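Local atomic coordinates of octaprenyl-diphosphate synthase (PDB entry 3RMG), a protein that probably catalyses magnesium-dependent chain elongation of prenyl diphosphates, as members of the FPP/GGPP synthase family do. Residues L8-I13 against R51-L56; L57-Y62 against A186-V191; A73-L78 against R136-L141; V196-L201 against D300-L305. All blocks are in the same frame, centred on the assembly; numbering follows the deposited sequence.

Contact 1: residues L8-I13 against R51-L56; sequences LIKTPI and RPILVL
I53 meets three side chains of the N-terminal segment, and the contact shows how a short leading helix is fastened to a fold by aliphatic branches. The apolar contacts fall into two groups. In the first, I53 CG2 is the shared atom, touched by the gamma methyl of I9 and the delta methyl of I13. I9 CG2 lies 3.9 Å from I53 CG2, the two side chains crossing at about a right angle, and I13 CD1 stands 4.0 Å from I53 CG2. In the second group, I13 lies against L56 with both branches, CD1 at 4.0 Å and CG2 at 4.1 Å from L56 CB. I13 has CG1 between its backbone N and carbonyl carbon (chi1 48°), and with chi2 of 160° the chain extends CD1 into the angle between I53 and L56.

K10 adds an aliphatic contact of a different kind. Its extended chain passes I53 so that the methylene CE stands 4.1 Å from I53 CD1.

Polar contacts hold the backbone of the leading segment. I13 N donates to K10 O at 2.7 Å as the chain turns, and I13 occupies the N-cap position of helix 14-23. P12 O accepts a hydrogen bond from R60 NH1, farther along helix 50-62. L17 of helix 14-23 touches K10, I53 and L56, while Y317 of helix 309-323 packs on I53.

Cohesion between the two segments is thus apolar: no polar pair links them, the R60 bond lies just beyond segment 51-56, and burial of methyl groups of branched side chains joins the N-terminal helix to helix 50-62.

Contact 2: residues L57-Y62 against A186-V191; sequences LVARLY and ALSVQV
Y62 carries its ring with CG anti to the carbonyl carbon (chi1 -55°), and V191, with CG1 likewise anti to its own carbonyl carbon (chi1 -67°), presents both methyls to it. This is a helix-end contact in the all-helical isoprenoid synthase fold: the C-terminal part of helix 50-62 meets the end of helix 174-188 and the loop after it. V191 CG2 sits over one face of the ring, 4.2 Å from its centroid and 11° off the normal, a CH-pi contact. L61 CB lies over the opposite face, so the ring is held between an aliphatic group of each segment. V191 CG1 reaches the root of the side chain, 3.5 Å from Y62 CB, and V189 CG2 approaches the same atom at 3.7 Å. A leucine in place of Y62 would probably deprive V191 CG2 of its aromatic face and leave a gap beside A186.

The backbones come closest at two alanines, with the CA atoms of A59 and A186 5.5 Å apart. S188 OG is hydrogen-bonded to A185 O and T69 OG1. A186 CB touches Y62 CE2 at 4.0 Å, while A59 CB meets V189 CG1 at 3.8 Å.

Contact 3: residues A73-L78 against R136-L141; sequences AVSLEL and RLVSSL
L76 reaches across to L137, V138 and L141 with a single methyl, CD2. L76 CD2 lies 3.7 Å from L141 CD2, where the side chains cross at about a right angle, and 4.0 Å from V138 CG2. L137 CD2 completes the group at 4.1 Å from the same L76 methyl. A chi1 of -75° sets CG of L76 anti to the carbonyl carbon, and CD2 is the branch turned to the other helix.

A mixed contact lies alongside: S75 OG rests against both methyls of V138, 3.5 Å from CG1. The hydroxyl is satisfied elsewhere, by a hydrogen bond with S122 O of helix 102-128.

Polar bonding also occurs within segment 136-141, where R136 O accepts from S140 N and, at 3.0 Å, from S140 OG, the two donors coming from opposite faces of the carbonyl plane. R136 itself forms a salt bridge with E127 of the second subunit, placing helix 132-154 at the dimer interface.

The short helical segments run parallel at 2°, their axes 10.8 Å apart. At that separation leucine branches bridge the helices, while the S75 hydroxyl at the contact gives its hydrogen bond to a third helix.

Contact 4: residues V196-L201 against D300-L305; sequences VAFARL and DLLAAL
F198 extends its ring into the turn near the C-terminal end of helix 283-302, meeting L301, L302 and L305. The ring comes edge-on to the backbone: F198 CE2 lies 3.3 Å from L301 O, which sits near the ring plane. L302 CD2 is also at the edge, 4.4 Å from F198 CZ. L305 comes from the opposite direction and sets CD1 3.8 Å from F198 CZ. The side chains of F198 and L301 run past each other in opposite directions, L301 CD2 4.1 Å from F198 CD2. One turn on, L201 meets the other branch of L301, with CG 4.0 Å from L301 CD1.

F198 has CG anti to its backbone N (chi1 161°), which directs the ring across to the turn. L305 is brought round by the type I turn, closed by L305 N to L302 O at 3.0 Å. Helix 50-62 also borders both residues, Y62 packing on F198 and L61 on L305. A serine in place of F198 would probably open a gap between L301 and L305 and take away the neighbour of the Y62 hydroxyl.

An aromatic side chain thus wedges against the type I turn from L302 to L305, a surface join between helices 193-217 and 283-302 of the all-helical isoprenoid synthase fold.

From the N terminus, contact 1 closes a loop of 37 intervening residues, laying the first helix on helix 50-62. That same helix then opens contact 2, whose much longer loop of 123 residues returns at the end of helix 174-188. Contact 3 is nested inside this loop, joining helix 67-90 to helix 132-154. Contact 4 opens after contact 2 has closed and spans 98 residues to the end of helix 283-302; none of the loops cross. In space, contact 2 touches all three others, and contacts 1 and 3 also meet, V55 against A73. Contacts 3 and 4 do not touch.

Contact 1: residues L8-I13 against R51-L56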
loop_
_atom_site.group_PDB
_atom_site.type_symbol
_atom_site.label_atom_id
_atom_site.label_comp_id
_atom_site.label_asym_id
_atom_site.label_seq_id
_atom_site.Cartn_x
_atom_site.Cartn_y
_atom_site.Cartn_z
ATOM N N LEU A 8 -36.204 -3.581 4.887
ATOM C CA LEU A 8 -36.356 -2.893 3.605
ATOM C C LEU A 8 -35.009 -2.668 2.927
ATOM O O LEU A 8 -34.925 -2.644 1.696
ATOM C CB LEU A 8 -37.063 -1.560 3.782
ATOM C CG LEU A 8 -38.500 -1.611 4.278
ATOM C CD1 LEU A 8 -39.034 -0.182 4.505
ATOM C CD2 LEU A 8 -39.349 -2.352 3.272
ATOM N N ILE A 9 -33.962 -2.517 3.737
ATOM C CA ILE A 9 -32.620 -2.264 3.236
ATOM C C ILE A 9 -31.843 -3.519 2.805
ATOM O O ILE A 9 -31.241 -3.536 1.733
ATOM C CB ILE A 9 -31.772 -1.524 4.281
ATOM C CG1 ILE A 9 -32.293 -0.103 4.511
ATOM C CG2 ILE A 9 -30.305 -1.501 3.856
ATOM C CD1 ILE A 9 -31.652 0.564 5.751
ATOM N N LYS A 10 -31.849 -4.556 3.640
ATOM C CA LYS A 10 -30.980 -5.718 3.427
ATOM C C LYS A 10 -31.669 -6.882 2.743
ATOM O O LYS A 10 -31.060 -7.578 1.932
ATOM C CB LYS A 10 -30.423 -6.238 4.762
ATOM C CG LYS A 10 -29.827 -5.189 5.686
ATOM C CD LYS A 10 -28.797 -5.818 6.632
ATOM C CE LYS A 10 -28.387 -4.844 7.741
ATOM N NZ LYS A 10 -27.147 -5.270 8.459
ATOM N N THR A 11 -32.932 -7.113 3.079
ATOM C CA THR A 11 -33.626 -8.283 2.552
ATOM C C THR A 11 -33.396 -8.475 1.049
ATOM O O THR A 11 -33.047 -9.566 0.614
ATOM C CB THR A 11 -35.145 -8.252 2.850
ATOM O OG1 THR A 11 -35.364 -8.145 4.270
ATOM C CG2 THR A 11 -35.787 -9.532 2.335
ATOM N N PRO A 12 -33.563 -7.398 0.255
ATOM C CA PRO A 12 -33.470 -7.498 -1.206
ATOM C C PRO A 12 -32.074 -7.872 -1.672
ATOM O O PRO A 12 -31.895 -8.270 -2.830
ATOM C CB PRO A 12 -33.835 -6.088 -1.692
ATOM C CG PRO A 12 -34.475 -5.404 -0.505
ATOM C CD PRO A 12 -33.813 -6.017 0.700
ATOM N N ILE A 13 -31.097 -7.770 -0.774
ATOM C CA ILE A 13 -29.704 -8.068 -1.127
ATOM C C ILE A 13 -29.101 -9.102 -0.183
ATOM O O ILE A 13 -27.881 -9.301 -0.136
ATOM C CB ILE A 13 -28.834 -6.792 -1.153
ATOM C CG1 ILE A 13 -29.062 -5.968 0.110
ATOM C CG2 ILE A 13 -29.194 -5.956 -2.336
ATOM C CD1 ILE A 13 -27.941 -4.991 0.403
ATOM N N ARG A 51 -20.872 0.551 3.598
ATOM C CA ARG A 51 -20.411 0.729 2.220
ATOM C C ARG A 51 -20.722 -0.465 1.311
ATOM O O ARG A 51 -21.169 -0.277 0.188
ATOM C CB ARG A 51 -18.918 1.087 2.171
ATOM C CG ARG A 51 -18.598 2.463 2.723
ATOM C CD ARG A 51 -17.100 2.610 3.054
ATOM N NE ARG A 51 -16.875 3.794 3.869
ATOM C CZ ARG A 51 -16.731 3.785 5.191
ATOM N NH1 ARG A 51 -16.750 2.639 5.857
ATOM N NH2 ARG A 51 -16.542 4.926 5.841
ATOM N N PRO A 52 -20.461 -1.695 1.782
ATOM C CA PRO A 52 -20.862 -2.866 1.000
ATOM C C PRO A 52 -22.353 -2.879 0.681
ATOM O O PRO A 52 -22.737 -3.224 -0.437
ATOM C CB PRO A 52 -20.477 -4.033 1.909
ATOM C CG PRO A 52 -19.273 -3.521 2.618
ATOM C CD PRO A 52 -19.627 -2.079 2.930
ATOM N N ILE A 53 -23.193 -2.486 1.631
ATOM C CA ILE A 53 -24.625 -2.408 1.332
ATOM C C ILE A 53 -24.894 -1.396 0.209
ATOM O O ILE A 53 -25.713 -1.635 -0.674
ATOM C CB ILE A 53 -25.462 -2.084 2.577
ATOM C CG1 ILE A 53 -25.582 -3.322 3.473
ATOM C CG2 ILE A 53 -26.830 -1.611 2.177
ATOM C CD1 ILE A 53 -25.987 -2.999 4.908
ATOM N N LEU A 54 -24.189 -0.272 0.229
ATOM C CA LEU A 54 -24.323 0.700 -0.847
ATOM C C LEU A 54 -23.922 0.100 -2.211
ATOM O O LEU A 54 -24.611 0.295 -3.210
ATOM C CB LEU A 54 -23.484 1.943 -0.559
ATOM C CG LEU A 54 -23.688 3.116 -1.508
ATOM C CD1 LEU A 54 -25.168 3.469 -1.540
ATOM C CD2 LEU A 54 -22.848 4.322 -1.096
ATOM N N VAL A 55 -22.795 -0.603 -2.258
ATOM C CA VAL A 55 -22.329 -1.167 -3.515
ATOM C C VAL A 55 -23.391 -2.101 -4.093
ATOM O O VAL A 55 -23.706 -2.036 -5.280
ATOM C CB VAL A 55 -21.017 -1.965 -3.333
ATOM C CG1 VAL A 55 -20.643 -2.666 -4.651
ATOM C CG2 VAL A 55 -19.880 -1.050 -2.838
ATOM N N LEU A 56 -23.944 -2.963 -3.240
ATOM C CA LEU A 56 -24.936 -3.934 -3.668
ATOM C C LEU A 56 -26.217 -3.253 -4.122
ATOM O O LEU A 56 -26.729 -3.561 -5.209
ATOM C CB LEU A 56 -25.211 -4.972 -2.568
ATOM C CG LEU A 56 -23.938 -5.683 -2.091
ATOM C CD1 LEU A 56 -24.212 -6.642 -0.970
ATOM C CD2 LEU A 56 -23.258 -6.399 -3.248
#

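Contact 2: residues L57-Y62 against A186-V191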
loop_
_atom_site.group_PDB
_atom_site.type_symbol
_atom_site.label_atom_id
_atom_site.label_comp_id
_atom_site.label_asym_id
_atom_site.label_seq_id
_atom_site.Cartn_x
_atom_site.Cartn_y
_atom_site.Cartn_z
ATOM N N LEU A 57 -26.742 -2.326 -3.318
ATOM C CA LEU A 57 -27.986 -1.656 -3.720
ATOM C C LEU A 57 -27.836 -0.923 -5.054
ATOM O O LEU A 57 -28.696 -1.055 -5.931
ATOM C CB LEU A 57 -28.532 -0.726 -2.632
ATOM C CG LEU A 57 -29.030 -1.348 -1.320
ATOM C CD1 LEU A 57 -29.311 -0.295 -0.311
ATOM C CD2 LEU A 57 -30.264 -2.214 -1.519
ATOM N N VAL A 58 -26.755 -0.158 -5.226
ATOM C CA VAL A 58 -26.563 0.610 -6.481
ATOM C C VAL A 58 -26.509 -0.310 -7.697
ATOM O O VAL A 58 -27.081 -0.006 -8.735
ATOM C CB VAL A 58 -25.274 1.498 -6.442
ATOM C CG1 VAL A 58 -24.879 1.987 -7.860
ATOM C CG2 VAL A 58 -25.486 2.659 -5.546
ATOM N N ALA A 59 -25.808 -1.429 -7.575
ATOM C CA ALA A 59 -25.709 -2.365 -8.697
ATOM C C ALA A 59 -27.088 -2.907 -9.047
ATOM O O ALA A 59 -27.447 -3.036 -10.230
ATOM C CB ALA A 59 -24.733 -3.508 -8.384
ATOM N N ARG A 60 -27.872 -3.190 -8.012
ATOM C CA ARG A 60 -29.219 -3.718 -8.205
ATOM C C ARG A 60 -30.164 -2.688 -8.833
ATOM O O ARG A 60 -31.209 -3.052 -9.378
ATOM C CB ARG A 60 -29.784 -4.296 -6.902
ATOM C CG ARG A 60 -29.175 -5.668 -6.525
ATOM C CD ARG A 60 -29.656 -6.810 -7.429
ATOM N NE ARG A 60 -31.107 -6.946 -7.359
ATOM C CZ ARG A 60 -31.746 -7.579 -6.377
ATOM N NH1 ARG A 60 -31.060 -8.154 -5.391
ATOM N NH2 ARG A 60 -33.073 -7.642 -6.380
ATOM N N LEU A 61 -29.800 -1.407 -8.796
ATOM C CA LEU A 61 -30.558 -0.434 -9.590
ATOM C C LEU A 61 -30.506 -0.796 -11.072
ATOM O O LEU A 61 -31.454 -0.546 -11.800
ATOM C CB LEU A 61 -30.039 0.990 -9.404
ATOM C CG LEU A 61 -30.382 1.718 -8.113
ATOM C CD1 LEU A 61 -29.707 3.079 -8.105
ATOM C CD2 LEU A 61 -31.897 1.856 -7.976
ATOM N N TYR A 62 -29.403 -1.398 -11.510
ATOM C CA TYR A 62 -29.160 -1.604 -12.943
ATOM C C TYR A 62 -29.272 -3.049 -13.402
ATOM O O TYR A 62 -29.628 -3.314 -14.548
ATOM C CB TYR A 62 -27.783 -1.066 -13.317
ATOM C CG TYR A 62 -27.624 0.368 -12.932
ATOM C CD1 TYR A 62 -28.412 1.347 -13.517
ATOM C CD2 TYR A 62 -26.706 0.747 -11.967
ATOM C CE1 TYR A 62 -28.285 2.672 -13.159
ATOM C CE2 TYR A 62 -26.566 2.061 -11.595
ATOM C CZ TYR A 62 -27.364 3.027 -12.194
ATOM O OH TYR A 62 -27.232 4.349 -11.826
ATOM N N ALA A 186 -21.765 0.618 -10.288
ATOM C CA ALA A 186 -22.291 0.795 -11.661
ATOM C C ALA A 186 -21.374 0.232 -12.762
ATOM O O ALA A 186 -21.822 -0.485 -13.637
ATOM C CB ALA A 186 -22.611 2.291 -11.949
ATOM N N LEU A 187 -20.096 0.576 -12.732
ATOM C CA LEU A 187 -19.152 -0.036 -13.655
ATOM C C LEU A 187 -19.233 -1.572 -13.634
ATOM O O LEU A 187 -19.121 -2.221 -14.679
ATOM C CB LEU A 187 -17.726 0.408 -13.340
ATOM C CG LEU A 187 -17.421 1.889 -13.565
ATOM C CD1 LEU A 187 -16.153 2.286 -12.795
ATOM C CD2 LEU A 187 -17.323 2.222 -15.042
ATOM N N SER A 188 -19.448 -2.148 -12.454
ATOM C CA SER A 188 -19.419 -3.608 -12.297
ATOM C C SER A 188 -20.548 -4.319 -13.029
ATOM O O SER A 188 -20.441 -5.506 -13.310
ATOM C CB SER A 188 -19.444 -4.004 -10.818
ATOM O OG SER A 188 -20.754 -3.904 -10.277
ATOM N N VAL A 189 -21.628 -3.596 -13.321
ATOM C CA VAL A 189 -22.758 -4.147 -14.069
ATOM C C VAL A 189 -22.791 -3.526 -15.458
ATOM O O VAL A 189 -23.731 -3.703 -16.218
ATOM C CB VAL A 189 -24.123 -3.941 -13.333
ATOM C CG1 VAL A 189 -24.133 -4.684 -11.998
ATOM C CG2 VAL A 189 -24.400 -2.467 -13.088
ATOM N N GLN A 190 -21.745 -2.783 -15.778
ATOM C CA GLN A 190 -21.499 -2.364 -17.154
ATOM C C GLN A 190 -22.576 -1.478 -17.761
ATOM O O GLN A 190 -22.974 -1.694 -18.904
ATOM C CB GLN A 190 -21.309 -3.594 -18.041
ATOM C CG GLN A 190 -20.216 -4.517 -17.554
ATOM C CD GLN A 190 -19.922 -5.620 -18.534
ATOM O OE1 GLN A 190 -20.831 -6.171 -19.156
ATOM N NE2 GLN A 190 -18.647 -5.953 -18.684
ATOM N N VAL A 191 -23.038 -0.477 -17.024
ATOM C CA VAL A 191 -23.985 0.473 -17.600
ATOM C C VAL A 191 -23.245 1.668 -18.201
ATOM O O VAL A 191 -22.024 1.767 -18.099
ATOM C CB VAL A 191 -25.037 0.911 -16.573
ATOM C CG1 VAL A 191 -25.922 -0.280 -16.208
ATOM C CG2 VAL A 191 -24.360 1.468 -15.321
#

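Contact 3: residues A73-L78 against R136-L141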
loop_
_atom_site.group_PDB
_atom_site.type_symbol
_atom_site.label_atom_id
_atom_site.label_comp_id
_atom_site.label_asym_id
_atom_site.label_seq_id
_atom_site.Cartn_x
_atom_site.Cartn_y
_atom_site.Cartn_z
ATOM N N ALA A 73 -16.484 -4.356 -4.111
ATOM C CA ALA A 73 -16.853 -4.038 -2.742
ATOM C C ALA A 73 -15.765 -4.459 -1.757
ATOM O O ALA A 73 -15.396 -3.702 -0.862
ATOM C CB ALA A 73 -18.194 -4.678 -2.390
ATOM N N VAL A 74 -15.258 -5.675 -1.922
ATOM C CA VAL A 74 -14.124 -6.131 -1.132
ATOM C C VAL A 74 -12.914 -5.204 -1.325
ATOM O O VAL A 74 -12.301 -4.723 -0.359
ATOM C CB VAL A 74 -13.753 -7.568 -1.507
ATOM C CG1 VAL A 74 -12.496 -8.040 -0.744
ATOM C CG2 VAL A 74 -14.937 -8.480 -1.218
ATOM N N SER A 75 -12.581 -4.932 -2.575
ATOM C CA SER A 75 -11.431 -4.088 -2.846
ATOM C C SER A 75 -11.527 -2.780 -2.084
ATOM O O SER A 75 -10.604 -2.415 -1.364
ATOM C CB SER A 75 -11.308 -3.793 -4.331
ATOM O OG SER A 75 -10.228 -2.912 -4.550
ATOM N N LEU A 76 -12.644 -2.070 -2.248
ATOM C CA LEU A 76 -12.789 -0.752 -1.648
ATOM C C LEU A 76 -12.855 -0.839 -0.134
ATOM O O LEU A 76 -12.294 -0.007 0.561
ATOM C CB LEU A 76 -14.001 -0.017 -2.219
ATOM C CG LEU A 76 -13.814 0.535 -3.648
ATOM C CD1 LEU A 76 -15.116 1.035 -4.210
ATOM C CD2 LEU A 76 -12.757 1.641 -3.705
ATOM N N GLU A 77 -13.498 -1.875 0.383
ATOM C CA GLU A 77 -13.525 -2.077 1.824
ATOM C C GLU A 77 -12.126 -2.379 2.392
ATOM O O GLU A 77 -11.774 -1.929 3.480
ATOM C CB GLU A 77 -14.521 -3.180 2.182
ATOM C CG GLU A 77 -14.948 -3.180 3.640
ATOM C CD GLU A 77 -15.876 -2.025 3.985
ATOM O OE1 GLU A 77 -16.235 -1.252 3.074
ATOM O OE2 GLU A 77 -16.246 -1.889 5.171
ATOM N N LEU A 78 -11.326 -3.136 1.656
ATOM C CA LEU A 78 -9.948 -3.379 2.068
ATOM C C LEU A 78 -9.115 -2.091 2.058
ATOM O O LEU A 78 -8.299 -1.854 2.964
ATOM C CB LEU A 78 -9.296 -4.431 1.163
ATOM C CG LEU A 78 -9.895 -5.831 1.291
ATOM C CD1 LEU A 78 -9.266 -6.796 0.302
ATOM C CD2 LEU A 78 -9.747 -6.318 2.715
ATOM N N ARG A 136 -8.692 1.187 -12.520
ATOM C CA ARG A 136 -8.337 2.591 -12.549
ATOM C C ARG A 136 -8.938 3.335 -11.355
ATOM O O ARG A 136 -8.254 4.121 -10.696
ATOM C CB ARG A 136 -8.803 3.220 -13.862
ATOM C CG ARG A 136 -7.986 4.417 -14.298
ATOM C CD ARG A 136 -7.723 4.351 -15.794
ATOM N NE ARG A 136 -8.874 3.818 -16.521
ATOM C CZ ARG A 136 -8.803 3.192 -17.693
ATOM N NH1 ARG A 136 -7.632 3.015 -18.288
ATOM N NH2 ARG A 136 -9.906 2.741 -18.274
ATOM N N LEU A 137 -10.214 3.084 -11.068
ATOM C CA LEU A 137 -10.902 3.806 -10.004
ATOM C C LEU A 137 -10.259 3.521 -8.649
ATOM O O LEU A 137 -10.006 4.423 -7.856
ATOM C CB LEU A 137 -12.400 3.456 -9.995
ATOM C CG LEU A 137 -13.243 3.828 -8.767
ATOM C CD1 LEU A 137 -14.722 3.813 -9.075
ATOM C CD2 LEU A 137 -12.961 2.869 -7.629
ATOM N N VAL A 138 -9.994 2.257 -8.370
ATOM C CA VAL A 138 -9.470 1.923 -7.062
ATOM C C VAL A 138 -8.051 2.438 -6.920
ATOM O O VAL A 138 -7.665 2.957 -5.862
ATOM C CB VAL A 138 -9.447 0.417 -6.828
ATOM C CG1 VAL A 138 -8.708 0.127 -5.531
ATOM C CG2 VAL A 138 -10.864 -0.125 -6.782
ATOM N N SER A 139 -7.252 2.283 -7.973
ATOM C CA SER A 139 -5.867 2.706 -7.837
ATOM C C SER A 139 -5.799 4.228 -7.699
ATOM O O SER A 139 -5.162 4.739 -6.778
ATOM C CB SER A 139 -4.961 2.152 -8.961
ATOM O OG SER A 139 -5.281 2.676 -10.245
ATOM N N SER A 140 -6.480 4.963 -8.576
ATOM C CA SER A 140 -6.398 6.422 -8.473
ATOM C C SER A 140 -6.939 6.912 -7.137
ATOM O O SER A 140 -6.416 7.862 -6.563
ATOM C CB SER A 140 -7.093 7.120 -9.641
ATOM O OG SER A 140 -8.480 6.895 -9.596
ATOM N N LEU A 141 -7.969 6.254 -6.623
ATOM C CA LEU A 141 -8.490 6.606 -5.306
ATOM C C LEU A 141 -7.420 6.387 -4.257
ATOM O O LEU A 141 -7.243 7.210 -3.358
ATOM C CB LEU A 141 -9.734 5.782 -4.953
ATOM C CG LEU A 141 -10.282 6.035 -3.549
ATOM C CD1 LEU A 141 -10.884 7.418 -3.504
ATOM C CD2 LEU A 141 -11.318 4.992 -3.126
#

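Contact 4: residues V196-L201 against D300-L305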
loop_
_atom_site.group_PDB
_atom_site.type_symbol
_atom_site.label_atom_id
_atom_site.label_comp_id
_atom_site.label_asym_id
_atom_site.label_seq_id
_atom_site.Cartn_x
_atom_site.Cartn_y
_atom_site.Cartn_z
ATOM N N VAL A 196 -23.088 5.653 -14.446
ATOM C CA VAL A 196 -21.884 5.650 -13.613
ATOM C C VAL A 196 -21.692 7.024 -12.966
ATOM O O VAL A 196 -21.423 7.118 -11.775
ATOM C CB VAL A 196 -20.639 5.267 -14.448
ATOM C CG1 VAL A 196 -19.384 5.543 -13.695
ATOM C CG2 VAL A 196 -20.702 3.790 -14.843
ATOM N N ALA A 197 -21.863 8.090 -13.748
ATOM C CA ALA A 197 -21.759 9.449 -13.214
ATOM C C ALA A 197 -22.881 9.726 -12.216
ATOM O O ALA A 197 -22.682 10.385 -11.178
ATOM C CB ALA A 197 -21.784 10.494 -14.353
ATOM N N PHE A 198 -24.067 9.227 -12.532
ATOM C CA PHE A 198 -25.195 9.368 -11.621
ATOM C C PHE A 198 -24.921 8.664 -10.283
ATOM O O PHE A 198 -25.226 9.199 -9.214
ATOM C CB PHE A 198 -26.454 8.835 -12.291
ATOM C CG PHE A 198 -27.575 8.512 -11.346
ATOM C CD1 PHE A 198 -27.498 7.401 -10.509
ATOM C CD2 PHE A 198 -28.747 9.266 -11.353
ATOM C CE1 PHE A 198 -28.557 7.069 -9.653
ATOM C CE2 PHE A 198 -29.801 8.941 -10.507
ATOM C CZ PHE A 198 -29.702 7.835 -9.652
ATOM N N ALA A 199 -24.324 7.477 -10.345
ATOM C CA ALA A 199 -24.065 6.684 -9.140
ATOM C C ALA A 199 -22.999 7.361 -8.290
ATOM O O ALA A 199 -23.125 7.423 -7.052
ATOM C CB ALA A 199 -23.616 5.266 -9.521
ATOM N N ARG A 200 -21.954 7.868 -8.949
ATOM C CA ARG A 200 -20.878 8.585 -8.250
ATOM C C ARG A 200 -21.389 9.778 -7.439
ATOM O O ARG A 200 -21.091 9.910 -6.251
ATOM C CB ARG A 200 -19.779 9.046 -9.228
ATOM C CG ARG A 200 -18.463 9.528 -8.530
ATOM C CD ARG A 200 -17.790 10.680 -9.301
ATOM N NE ARG A 200 -18.633 11.882 -9.257
ATOM C CZ ARG A 200 -18.603 12.788 -8.277
ATOM N NH1 ARG A 200 -17.744 12.653 -7.267
ATOM N NH2 ARG A 200 -19.426 13.831 -8.306
ATOM N N LEU A 201 -22.159 10.652 -8.072
ATOM C CA LEU A 201 -22.770 11.778 -7.354
ATOM C C LEU A 201 -23.650 11.326 -6.178
ATOM O O LEU A 201 -23.546 11.844 -5.061
ATOM C CB LEU A 201 -23.599 12.600 -8.321
ATOM C CG LEU A 201 -24.107 13.940 -7.820
ATOM C CD1 LEU A 201 -22.946 14.745 -7.243
ATOM C CD2 LEU A 201 -24.810 14.691 -8.960
ATOM N N ASP A 300 -33.712 13.829 -4.637
ATOM C CA ASP A 300 -34.006 14.417 -5.918
ATOM C C ASP A 300 -33.273 13.673 -7.033
ATOM O O ASP A 300 -33.811 13.509 -8.121
ATOM C CB ASP A 300 -33.644 15.903 -5.912
ATOM C CG ASP A 300 -34.670 16.744 -5.182
ATOM O OD1 ASP A 300 -34.407 17.947 -4.996
ATOM O OD2 ASP A 300 -35.734 16.203 -4.785
ATOM N N LEU A 301 -32.059 13.201 -6.757
ATOM C CA LEU A 301 -31.323 12.438 -7.760
ATOM C C LEU A 301 -32.035 11.129 -8.045
ATOM O O LEU A 301 -32.205 10.755 -9.206
ATOM C CB LEU A 301 -29.899 12.114 -7.304
ATOM C CG LEU A 301 -28.636 12.719 -7.922
ATOM C CD1 LEU A 301 -27.488 11.835 -7.502
ATOM C CD2 LEU A 301 -28.660 12.841 -9.445
ATOM N N LEU A 302 -32.415 10.425 -6.977
ATOM C CA LEU A 302 -33.138 9.145 -7.089
ATOM C C LEU A 302 -34.505 9.241 -7.787
ATOM O O LEU A 302 -34.993 8.245 -8.328
ATOM C CB LEU A 302 -33.334 8.508 -5.705
ATOM C CG LEU A 302 -32.082 7.880 -5.085
ATOM C CD1 LEU A 302 -32.309 7.531 -3.641
ATOM C CD2 LEU A 302 -31.691 6.657 -5.874
ATOM N N ALA A 303 -35.122 10.423 -7.763
ATOM C CA ALA A 303 -36.447 10.598 -8.374
ATOM C C ALA A 303 -36.428 10.433 -9.903
ATOM O O ALA A 303 -37.476 10.396 -10.532
ATOM C CB ALA A 303 -37.072 11.955 -7.979
ATOM N N ALA A 304 -35.241 10.330 -10.495
ATOM C CA ALA A 304 -35.132 10.094 -11.938
ATOM C C ALA A 304 -35.316 8.604 -12.259
ATOM O O ALA A 304 -35.558 8.234 -13.402
ATOM C CB ALA A 304 -33.789 10.582 -12.461
ATOM N N LEU A 305 -35.204 7.758 -11.239
ATOM C CA LEU A 305 -35.382 6.317 -11.398
ATOM C C LEU A 305 -36.841 5.958 -11.151
ATOM O O LEU A 305 -37.506 6.616 -10.367
ATOM C CB LEU A 305 -34.510 5.585 -10.385
ATOM C CG LEU A 305 -33.002 5.751 -10.555
ATOM C CD1 LEU A 305 -32.250 4.984 -9.483
ATOM C CD2 LEU A 305 -32.600 5.271 -11.926
#